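Local coordinates for oligopeptide-binding protein AppA (Bacillus subtilis, PDB 1XOC) that binds oligopeptides, including tetra- and pentapeptides, for uptake by the App permease, which can replace the Opp system in sporulation and competence, at residues Glu374-Ala377 / Val378-Glu382; Ala286-Ala290 / Leu291-Ser295; Glu479-Pro482 / Tyr483-Tyr487; Glu382-Lys385 / Lys386-Ile389. All coordinates share one frame; numbering follows the deposited sequence. Where two conformers were deposited one is given.

Contact 1. Residues Glu374-Ala377 / Val378-Glu382. With ZN (zinc ion), chain F; ZN (zinc ion), chain J.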
loop_
_atom_site.group_PDB
_atom_site.type_symbol
_atom_site.label_atom_id
_atom_site.label_comp_id
_atom_site.label_asym_id
_atom_site.label_seq_id
_atom_site.Cartn_x
_atom_site.Cartn_y
_atom_site.Cartn_z
ATOM N N GLU A 374 6.640 -7.328 14.789
ATOM C CA GLU A 374 7.535 -8.295 15.387
ATOM C C GLU A 374 6.892 -8.863 16.644
ATOM O O GLU A 374 6.897 -10.073 16.866
ATOM C CB GLU A 374 8.924 -7.674 15.662
ATOM C CG GLU A 374 9.636 -7.117 14.374
ATOM C CD GLU A 374 10.902 -6.322 14.676
ATOM O OE1 GLU A 374 11.248 -6.213 15.877
ATOM O OE2 GLU A 374 11.591 -5.827 13.725
ATOM N N ASP A 375 6.359 -8.007 17.498
ATOM C CA ASP A 375 5.621 -8.438 18.682
ATOM C C ASP A 375 4.388 -9.294 18.350
ATOM O O ASP A 375 4.116 -10.310 19.004
ATOM C CB ASP A 375 5.150 -7.228 19.494
ATOM C CG ASP A 375 6.289 -6.464 20.134
ATOM O OD1 ASP A 375 6.076 -5.355 20.654
ATOM O OD2 ASP A 375 7.430 -6.973 20.137
ATOM N N ILE A 376 3.614 -8.875 17.373
ATOM C CA ILE A 376 2.473 -9.685 16.978
ATOM C C ILE A 376 2.902 -11.073 16.576
ATOM O O ILE A 376 2.221 -12.045 16.905
ATOM C CB ILE A 376 1.719 -9.038 15.832
ATOM C CG1 ILE A 376 1.023 -7.779 16.317
ATOM C CG2 ILE A 376 0.686 -10.024 15.235
ATOM C CD1 ILE A 376 0.421 -6.966 15.207
ATOM N N ALA A 377 4.021 -11.186 15.856
ATOM C CA ALA A 377 4.501 -12.504 15.417
ATOM C C ALA A 377 4.829 -13.438 16.580
ATOM O O ALA A 377 4.551 -14.655 16.564
ATOM C CB ALA A 377 5.671 -12.373 14.490
ATOM N N VAL A 378 5.399 -12.861 17.622
ATOM C CA VAL A 378 5.729 -13.619 18.841
ATOM C C VAL A 378 4.437 -14.008 19.576
ATOM O O VAL A 378 4.284 -15.125 20.037
ATOM C CB VAL A 378 6.660 -12.804 19.743
ATOM C CG1 VAL A 378 6.881 -13.508 21.029
ATOM C CG2 VAL A 378 7.995 -12.531 19.002
ATOM N N VAL A 379 3.462 -13.112 19.613
ATOM C CA VAL A 379 2.194 -13.417 20.270
ATOM C C VAL A 379 1.422 -14.524 19.526
ATOM O O VAL A 379 0.860 -15.431 20.143
ATOM C CB VAL A 379 1.319 -12.148 20.415
ATOM C CG1 VAL A 379 -0.073 -12.523 20.917
ATOM C CG2 VAL A 379 1.947 -11.134 21.377
ATOM N N VAL A 380 1.413 -14.456 18.207
ATOM C CA VAL A 380 0.830 -15.517 17.391
ATOM C C VAL A 380 1.545 -16.848 17.651
ATOM O O VAL A 380 0.905 -17.899 17.812
ATOM C CB VAL A 380 0.842 -15.149 15.886
ATOM C CG1 VAL A 380 0.371 -16.328 15.035
ATOM C CG2 VAL A 380 -0.028 -13.911 15.631
ATOM N N GLN A 381 2.873 -16.835 17.702
ATOM C CA GLN A 381 3.611 -18.070 18.033
ATOM C C GLN A 381 3.167 -18.649 19.346
ATOM O O GLN A 381 3.011 -19.863 19.471
ATOM C CB GLN A 381 5.097 -17.775 18.061
ATOM C CG GLN A 381 5.994 -18.859 18.523
ATOM C CD GLN A 381 7.393 -18.332 18.606
ATOM O OE1 GLN A 381 7.696 -17.464 19.439
ATOM N NE2 GLN A 381 8.267 -18.835 17.724
ATOM N N GLU A 382 2.986 -17.797 20.349
ATOM C CA GLU A 382 2.613 -18.281 21.677
ATOM C C GLU A 382 1.173 -18.799 21.708
ATOM O O GLU A 382 0.917 -19.860 22.279
ATOM C CB GLU A 382 2.873 -17.206 22.752
ATOM C CG GLU A 382 4.391 -16.972 22.961
ATOM C CD GLU A 382 4.779 -15.732 23.820
ATOM O OE1 GLU A 382 3.889 -14.888 24.121
ATOM O OE2 GLU A 382 5.991 -15.596 24.177
HETATM ZN ZN ZN F . 13.067 -5.015 15.466
HETATM ZN ZN ZN J . 8.044 -4.688 21.471
HETATM O O HOH W 1 14.498 -6.313 14.397
HETATM O O HOH W 2 13.484 -5.279 17.618
#

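Contact 2. Residues Ala286-Ala290 / Leu291-Ser295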
loop_
_atom_site.group_PDB
_atom_site.type_symbol
_atom_site.label_atom_id
_atom_site.label_comp_id
_atom_site.label_asym_id
_atom_site.label_seq_id
_atom_site.Cartn_x
_atom_site.Cartn_y
_atom_site.Cartn_z
ATOM N N ALA A 286 -10.121 -21.709 11.764
ATOM C CA ALA A 286 -9.634 -22.172 13.065
ATOM C C ALA A 286 -8.473 -21.316 13.573
ATOM O O ALA A 286 -8.392 -21.011 14.768
ATOM C CB ALA A 286 -9.214 -23.617 12.975
ATOM N N LEU A 287 -7.564 -20.940 12.679
ATOM C CA LEU A 287 -6.413 -20.121 13.057
ATOM C C LEU A 287 -6.869 -18.762 13.563
ATOM O O LEU A 287 -6.391 -18.268 14.583
ATOM C CB LEU A 287 -5.455 -19.958 11.883
ATOM C CG LEU A 287 -4.728 -21.207 11.394
ATOM C CD1 LEU A 287 -4.148 -21.028 10.002
ATOM C CD2 LEU A 287 -3.630 -21.583 12.348
ATOM N N THR A 288 -7.830 -18.165 12.880
ATOM C CA THR A 288 -8.377 -16.915 13.357
ATOM C C THR A 288 -9.030 -17.100 14.727
ATOM O O THR A 288 -8.840 -16.293 15.645
ATOM C CB THR A 288 -9.403 -16.363 12.351
ATOM O OG1 THR A 288 -8.725 -16.073 11.118
ATOM C CG2 THR A 288 -10.079 -15.102 12.893
ATOM N N THR A 289 -9.789 -18.179 14.866
ATOM C CA THR A 289 -10.524 -18.442 16.105
ATOM C C THR A 289 -9.570 -18.676 17.273
ATOM O O THR A 289 -9.924 -18.442 18.427
ATOM C CB THR A 289 -11.447 -19.671 15.922
ATOM O OG1 THR A 289 -12.316 -19.429 14.822
ATOM C CG2 THR A 289 -12.300 -19.946 17.153
ATOM N N ALA A 290 -8.362 -19.143 16.968
ATOM C CA ALA A 290 -7.348 -19.419 17.997
ATOM C C ALA A 290 -6.626 -18.163 18.483
ATOM O O ALA A 290 -5.880 -18.228 19.463
ATOM C CB ALA A 290 -6.322 -20.388 17.460
ATOM N N LEU A 291 -6.811 -17.052 17.778
ATOM C CA LEU A 291 -6.079 -15.828 18.076
ATOM C C LEU A 291 -6.936 -14.805 18.809
ATOM O O LEU A 291 -8.014 -14.412 18.350
ATOM C CB LEU A 291 -5.482 -15.230 16.813
ATOM C CG LEU A 291 -4.467 -16.109 16.080
ATOM C CD1 LEU A 291 -4.152 -15.572 14.692
ATOM C CD2 LEU A 291 -3.193 -16.301 16.933
ATOM N N ASP A 292 -6.427 -14.367 19.953
ATOM C CA ASP A 292 -7.103 -13.405 20.797
ATOM C C ASP A 292 -6.763 -12.019 20.271
ATOM O O ASP A 292 -5.880 -11.328 20.794
ATOM C CB ASP A 292 -6.660 -13.574 22.251
ATOM C CG ASP A 292 -7.493 -12.747 23.222
ATOM O OD1 ASP A 292 -7.387 -13.007 24.444
ATOM O OD2 ASP A 292 -8.231 -11.835 22.760
ATOM N N ARG A 293 -7.451 -11.617 19.213
ATOM C CA ARG A 293 -7.123 -10.365 18.534
ATOM C C ARG A 293 -7.361 -9.116 19.402
ATOM O O ARG A 293 -6.647 -8.126 19.294
ATOM C CB ARG A 293 -7.848 -10.283 17.186
ATOM C CG ARG A 293 -7.259 -11.225 16.131
ATOM C CD ARG A 293 -8.006 -11.170 14.835
ATOM N NE ARG A 293 -9.297 -11.783 15.013
ATOM C CZ ARG A 293 -10.390 -11.500 14.313
ATOM N NH1 ARG A 293 -10.403 -10.581 13.350
ATOM N NH2 ARG A 293 -11.495 -12.161 14.604
ATOM N N GLU A 294 -8.329 -9.174 20.311
ATOM C CA GLU A 294 -8.539 -8.051 21.234
ATOM C C GLU A 294 -7.345 -7.904 22.180
ATOM O O GLU A 294 -6.880 -6.795 22.457
ATOM C CB GLU A 294 -9.847 -8.229 21.999
ATOM C CG GLU A 294 -11.038 -8.463 21.075
ATOM C CD GLU A 294 -12.105 -7.429 21.258
ATOM O OE1 GLU A 294 -13.071 -7.705 22.009
ATOM O OE2 GLU A 294 -11.948 -6.328 20.668
ATOM N N SER A 295 -6.837 -9.030 22.677
ATOM C CA SER A 295 -5.652 -9.004 23.525
ATOM C C SER A 295 -4.425 -8.501 22.759
ATOM O O SER A 295 -3.592 -7.787 23.308
ATOM C CB SER A 295 -5.398 -10.395 24.104
ATOM O OG SER A 295 -4.175 -10.437 24.822
HETATM O O HOH W 3 -10.342 -14.186 16.732
#

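Contact 3. Residues Glu479-Pro482 / Tyr483-Tyr487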
loop_
_atom_site.group_PDB
_atom_site.type_symbol
_atom_site.label_atom_id
_atom_site.label_comp_id
_atom_site.label_asym_id
_atom_site.label_seq_id
_atom_site.Cartn_x
_atom_site.Cartn_y
_atom_site.Cartn_z
ATOM N N GLU A 479 -16.043 -15.088 5.259
ATOM C CA GLU A 479 -16.247 -16.524 5.468
ATOM C C GLU A 479 -14.982 -17.327 5.140
ATOM O O GLU A 479 -14.626 -18.259 5.854
ATOM C CB GLU A 479 -17.437 -17.032 4.637
ATOM C CG GLU A 479 -17.560 -18.572 4.539
ATOM C CD GLU A 479 -17.916 -19.274 5.861
ATOM O OE1 GLU A 479 -18.197 -18.576 6.864
ATOM O OE2 GLU A 479 -17.932 -20.535 5.888
ATOM N N ASP A 480 -14.311 -16.970 4.050
ATOM C CA ASP A 480 -13.174 -17.752 3.561
ATOM C C ASP A 480 -11.861 -17.516 4.315
ATOM O O ASP A 480 -10.969 -18.359 4.279
ATOM C CB ASP A 480 -12.977 -17.489 2.055
ATOM C CG ASP A 480 -14.129 -18.021 1.216
ATOM O OD1 ASP A 480 -14.939 -18.832 1.729
ATOM O OD2 ASP A 480 -14.220 -17.641 0.027
ATOM N N GLN A 481 -11.747 -16.394 5.019
ATOM C CA GLN A 481 -10.560 -16.076 5.795
ATOM C C GLN A 481 -9.271 -16.308 4.994
ATOM O O GLN A 481 -8.372 -17.012 5.459
ATOM C CB GLN A 481 -10.516 -16.876 7.099
ATOM C CG GLN A 481 -11.620 -16.503 8.093
ATOM C CD GLN A 481 -11.420 -15.129 8.703
ATOM O OE1 GLN A 481 -10.528 -14.949 9.542
ATOM N NE2 GLN A 481 -12.264 -14.167 8.322
ATOM N N PRO A 482 -9.144 -15.668 3.812
ATOM C CA PRO A 482 -7.867 -15.785 3.115
ATOM C C PRO A 482 -6.748 -15.124 3.936
ATOM O O PRO A 482 -5.569 -15.506 3.831
ATOM C CB PRO A 482 -8.119 -15.042 1.816
ATOM C CG PRO A 482 -9.236 -14.065 2.138
ATOM C CD PRO A 482 -10.098 -14.796 3.096
ATOM N N TYR A 483 -7.144 -14.137 4.737
ATOM C CA TYR A 483 -6.314 -13.524 5.757
ATOM C C TYR A 483 -7.009 -13.687 7.108
ATOM O O TYR A 483 -8.233 -13.832 7.163
ATOM C CB TYR A 483 -6.204 -12.002 5.574
ATOM C CG TYR A 483 -5.652 -11.424 4.282
ATOM C CD1 TYR A 483 -4.886 -12.152 3.392
ATOM C CD2 TYR A 483 -5.898 -10.085 3.966
ATOM C CE1 TYR A 483 -4.357 -11.564 2.242
ATOM C CE2 TYR A 483 -5.371 -9.487 2.811
ATOM C CZ TYR A 483 -4.606 -10.213 1.965
ATOM O OH TYR A 483 -4.116 -9.597 0.830
ATOM N N THR A 484 -6.214 -13.617 8.179
ATOM C CA THR A 484 -6.703 -13.216 9.481
ATOM C C THR A 484 -6.561 -11.704 9.550
ATOM O O THR A 484 -5.453 -11.162 9.550
ATOM C CB THR A 484 -5.944 -13.909 10.643
ATOM O OG1 THR A 484 -6.200 -15.304 10.571
ATOM C CG2 THR A 484 -6.384 -13.427 11.942
ATOM N N PHE A 485 -7.682 -11.013 9.603
ATOM C CA PHE A 485 -7.653 -9.576 9.682
ATOM C C PHE A 485 -7.307 -9.213 11.112
ATOM O O PHE A 485 -7.881 -9.771 12.038
ATOM C CB PHE A 485 -9.009 -9.001 9.233
ATOM C CG PHE A 485 -9.313 -9.294 7.796
ATOM C CD1 PHE A 485 -10.092 -10.403 7.450
ATOM C CD2 PHE A 485 -8.774 -8.519 6.789
ATOM C CE1 PHE A 485 -10.332 -10.717 6.112
ATOM C CE2 PHE A 485 -9.011 -8.821 5.467
ATOM C CZ PHE A 485 -9.796 -9.916 5.124
ATOM N N LEU A 486 -6.353 -8.298 11.316
ATOM C CA LEU A 486 -5.880 -7.988 12.663
ATOM C C LEU A 486 -6.435 -6.671 13.196
ATOM O O LEU A 486 -7.171 -6.677 14.170
ATOM C CB LEU A 486 -4.339 -8.054 12.748
ATOM C CG LEU A 486 -3.655 -9.437 12.584
ATOM C CD1 LEU A 486 -2.146 -9.226 12.566
ATOM C CD2 LEU A 486 -4.083 -10.448 13.635
ATOM N N TYR A 487 -6.086 -5.543 12.588
ATOM C CA TYR A 487 -6.580 -4.259 13.063
ATOM C C TYR A 487 -6.522 -3.142 12.026
ATOM O O TYR A 487 -5.831 -3.240 11.031
ATOM C CB TYR A 487 -5.862 -3.811 14.332
ATOM C CG TYR A 487 -4.369 -3.768 14.190
ATOM C CD1 TYR A 487 -3.625 -4.903 14.370
ATOM C CD2 TYR A 487 -3.705 -2.596 13.877
ATOM C CE1 TYR A 487 -2.285 -4.897 14.233
ATOM C CE2 TYR A 487 -2.328 -2.583 13.744
ATOM C CZ TYR A 487 -1.633 -3.748 13.926
ATOM O OH TYR A 487 -0.266 -3.799 13.809
HETATM O O HOH W 4 -10.170 -12.389 10.300
#

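Contact 4. Residues Glu382-Lys385 / Lys386-Ile389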
loop_
_atom_site.group_PDB
_atom_site.type_symbol
_atom_site.label_atom_id
_atom_site.label_comp_id
_atom_site.label_asym_id
_atom_site.label_seq_id
_atom_site.Cartn_x
_atom_site.Cartn_y
_atom_site.Cartn_z
ATOM N N GLU A 382 2.986 -17.797 20.349
ATOM C CA GLU A 382 2.613 -18.281 21.677
ATOM C C GLU A 382 1.173 -18.799 21.708
ATOM O O GLU A 382 0.917 -19.860 22.279
ATOM C CB GLU A 382 2.873 -17.206 22.752
ATOM C CG GLU A 382 4.391 -16.972 22.961
ATOM C CD GLU A 382 4.779 -15.732 23.820
ATOM O OE1 GLU A 382 3.889 -14.888 24.121
ATOM O OE2 GLU A 382 5.991 -15.596 24.177
ATOM N N GLN A 383 0.246 -18.051 21.107
ATOM C CA GLN A 383 -1.170 -18.428 21.100
ATOM C C GLN A 383 -1.431 -19.701 20.292
ATOM O O GLN A 383 -2.215 -20.552 20.715
ATOM C CB GLN A 383 -2.073 -17.259 20.645
ATOM C CG GLN A 383 -2.106 -16.108 21.669
ATOM C CD GLN A 383 -2.990 -14.942 21.285
ATOM O OE1 GLN A 383 -3.023 -13.890 21.961
ATOM N NE2 GLN A 383 -3.672 -15.081 20.199
ATOM N N LEU A 384 -0.769 -19.860 19.150
ATOM C CA LEU A 384 -0.952 -21.074 18.359
ATOM C C LEU A 384 -0.269 -22.291 18.972
ATOM O O LEU A 384 -0.717 -23.429 18.756
ATOM C CB LEU A 384 -0.493 -20.856 16.914
ATOM C CG LEU A 384 -1.317 -19.819 16.138
ATOM C CD1 LEU A 384 -0.838 -19.714 14.708
ATOM C CD2 LEU A 384 -2.806 -20.154 16.154
ATOM N N LYS A 385 0.789 -22.069 19.757
ATOM C CA LYS A 385 1.442 -23.172 20.465
ATOM C C LYS A 385 0.436 -23.904 21.362
ATOM O O LYS A 385 0.433 -25.132 21.435
ATOM C CB LYS A 385 2.623 -22.662 21.297
ATOM C CG LYS A 385 3.499 -23.778 21.900
ATOM C CD LYS A 385 4.796 -23.214 22.511
ATOM C CE LYS A 385 5.728 -24.346 22.906
ATOM N NZ LYS A 385 6.918 -23.917 23.706
ATOM N N LYS A 386 -0.438 -23.142 22.007
ATOM C CA LYS A 386 -1.466 -23.667 22.908
ATOM C C LYS A 386 -2.432 -24.658 22.259
ATOM O O LYS A 386 -3.044 -25.456 22.961
ATOM C CB LYS A 386 -2.302 -22.525 23.500
ATOM C CG LYS A 386 -1.544 -21.508 24.367
ATOM C CD LYS A 386 -2.516 -20.425 24.830
ATOM C CE LYS A 386 -1.839 -19.173 25.365
ATOM N NZ LYS A 386 -2.658 -17.959 24.981
ATOM N N ILE A 387 -2.602 -24.589 20.945
ATOM C CA ILE A 387 -3.429 -25.560 20.234
ATOM C C ILE A 387 -2.611 -26.524 19.354
ATOM O O ILE A 387 -3.147 -27.180 18.466
ATOM C CB ILE A 387 -4.567 -24.885 19.443
ATOM C CG1 ILE A 387 -4.027 -24.043 18.296
ATOM C CG2 ILE A 387 -5.435 -24.050 20.379
ATOM C CD1 ILE A 387 -5.101 -23.577 17.367
ATOM N N GLY A 388 -1.317 -26.624 19.625
ATOM C CA GLY A 388 -0.464 -27.617 18.979
ATOM C C GLY A 388 0.024 -27.257 17.594
ATOM O O GLY A 388 0.305 -28.134 16.780
ATOM N N ILE A 389 0.140 -25.959 17.327
ATOM C CA ILE A 389 0.688 -25.484 16.072
ATOM C C ILE A 389 2.035 -24.807 16.346
ATOM O O ILE A 389 2.126 -23.928 17.205
ATOM C CB ILE A 389 -0.279 -24.506 15.414
ATOM C CG1 ILE A 389 -1.522 -25.280 14.947
ATOM C CG2 ILE A 389 0.402 -23.783 14.253
ATOM C CD1 ILE A 389 -2.596 -24.429 14.290
#

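Contact 1. Residues Glu374-Ala377 / Val378-Glu382
The carboxylate of Glu-374, a residue whose backbone O accepts from Val-378 N, grips a zinc ion with both oxygens: OE1 lies 2.2 Å and OE2 2.4 Å from the metal, a bidentate arrangement, with two waters also bound. The Glu-374 chain runs extended beyond CG, and OE2 also accepts from Gly-369 N, which, with the zinc, probably helps hold the rotation of the group. The next carboxylate, Asp-375, holds a second zinc ion unevenly, with OD1 at 2.2 Å and OD2 farther off.

Behind these groups runs regular alpha-helix. Val-380 N donates to Ile-376 O over 2.9 Å, and the N-H...O angle of 169° shows a nearly straight bond; Gln-381 N reaches Ala-377 O from 31° outside the carbonyl plane. The valine branches follow this spacing. With CG2 of Val-380 anti to its own carbonyl carbon (CG1 at chi1 174°), that methyl falls back onto the preceding turn, 3.2 Å from Ile-376 O and 4.0 Å from Ile-376 CG2. Val-379 CG2 repeats the pattern, 3.3 Å from Asp-375 O.

Helix 371-385 is the crossover of a beta-alpha-beta unit whose strands, 358-367 and 390-396, pair in parallel. Ala-377 and Val-380 pack on Leu-364 of the first strand, while Gln-381 NE2 bonds Val-391 O of the second; Ile-376 and Val-379 meet Ile-296 of helix 293-300, and Ile-376 also touches Leu-486 of strand 483-496.

Contact 2. Residues Ala286-Ala290 / Leu291-Ser295
Leu-291 turns back on Leu-287 because its CG stands anti to the carbonyl carbon (chi1 -61°), and Arg-293 folds toward Thr-288 through a bend at chi3 (-70°). Both groups lie at a tight helix-to-helix connection, in which helix 281-289 gives way to an inverse gamma turn centred on Asp-292, the N-cap of helix 293-300.

Leu-291 CG sits 3.3 Å from Leu-287 O, a close aliphatic cover for that carbonyl. Leu-291 N donates to Thr-288 O over 3.0 Å from well above the carbonyl plane. Without CG and the two methyls, as with an alanine here, the Leu-287 carbonyl would probably lose its cover and a gap would open against Gln-383 and Leu-384 of helix 371-385.

Thr-288 CG2 lies over one face of the Arg-293 guanidinium, offset toward its rim, 3.7 Å from Arg-293 NH2. In the guanidinium plane, at the edge, a water accepts from Arg-293 NE at 3.1 Å and also bonds Thr-288 O at 2.8 Å, joining the two helices through solvent. Arg-293 NH1 donates to Phe-485 O, and Thr-288 OG1 bonds Gln-481 OE1 and Thr-484 OG1, so the polar ends on this side are tied to the chain around strand 483-496.

The gamma turn carries a weak Arg-293 N to Leu-291 O bond; at the cap itself, Ser-295 N meets Asp-292 OD2 at 3.1 Å, approaching from above the carboxylate plane.

Contact 3. Residues Glu479-Pro482 / Tyr483-Tyr487
Gln-481 and Phe-485 are joined by one water, which donates to Gln-481 OE1 at 2.7 Å and accepts from Phe-485 N at 2.9 Å. The glutamine gets there by folding on itself: a bend at chi2 (-70°) carries the amide back alongside the strand, where NE2 stands at the edge of the Phe-485 ring, 4.4 Å from CD1. Next to it, the Tyr-483 ring is turned at a low chi2 (-19°), bringing CD1 to 3.5 Å from Pro-482 O, which lies near the ring plane at its edge. Tyr-483 CB rests over the centre of one Phe-485 face, 4.1 Å above the plane.

This is the junction where helix 463-480 passes into strand 483-496. Gln-481 leaves helical geometry with a positive phi (47°), Pro-482 follows, and the strand then carries a classic beta bulge, Leu-486 and Tyr-487 both facing Val-267.

Farther out, Arg-284 secures the turn by donating NH2 to Asp-480 O and NE to Gln-481 O. The amide of Gln-481 is positioned by Ala-478 O at NE2, with Thr-288 on its oxygen side, while Tyr-483 OH bonds Trp-419 NE1. A serine in place of Tyr-483 would probably leave that indole N-H without its mate and open a gap beside Pro-482 and Val-443. Along the strand, Tyr-487 packs on the backbone of the bound peptide.

Contact 4. Residues Glu382-Lys385 / Lys386-Ile389
Leu-384 makes the apolar contacts: its CB lies 4.0 Å from Ile-389 CB, and its CD2 meets Ile-387 CD1 more loosely, at 4.3 Å. Ile-387 holds CG1 in the crowded position between its backbone N and carbonyl carbon (chi1 67°), which sets that atom 3.4 Å from Leu-384 O. Lys-386 and Gln-383 run side by side, pointing the same way, with Lys-386 NZ 3.8 Å from Gln-383 CG.

The polar contacts are of the backbone, and two of them make the Schellman motif that ends helix 371-385. Ile-389 N returns to Leu-384 O over 3.0 Å, and inside that loop Gly-388 N bonds Lys-385 O at 2.9 Å, closing a type I turn; Gly-388, with phi of 81°, is the C-prime residue. Leu-384 O is gripped twice, for Ile-387 N also donates to it, from the opposite face of the carbonyl plane. Lys-385 CA lies 3.4 Å from Ile-389 O, its hydrogen directed at that oxygen in a C-H...O contact.

Outward, Ile-387 packs on Lys-336 and Leu-339 of helix 332-341, and Ile-389 on Phe-360 and Phe-362 as the chain enters strand 390-396.

Contacts 1 and 4 share Glu-382 and follow one helix, from its zinc-bearing part to its C-terminal end. Contact 2 lies against both: Leu-291 CD2 packs 4.0 Å from Val-380 CG1 of contact 1, and Ala-290 CB 3.4 Å from Ile-387 CD1 of contact 4. Its link to contact 3 is polar, with Thr-288 OG1 lying 2.6 Å from Gln-481 OE1 and 2.7 Å from Thr-484 OG1, both probable hydrogen bonds. Contact 3 reaches the bound peptide through Tyr-487, whose OH is 3.5 Å from Ile-376 CD1 of contact 1, so that helix 371-385 touches a residue that packs on the peptide. Contacts 3 and 4 do not touch; their nearest atoms are about 8 Å apart.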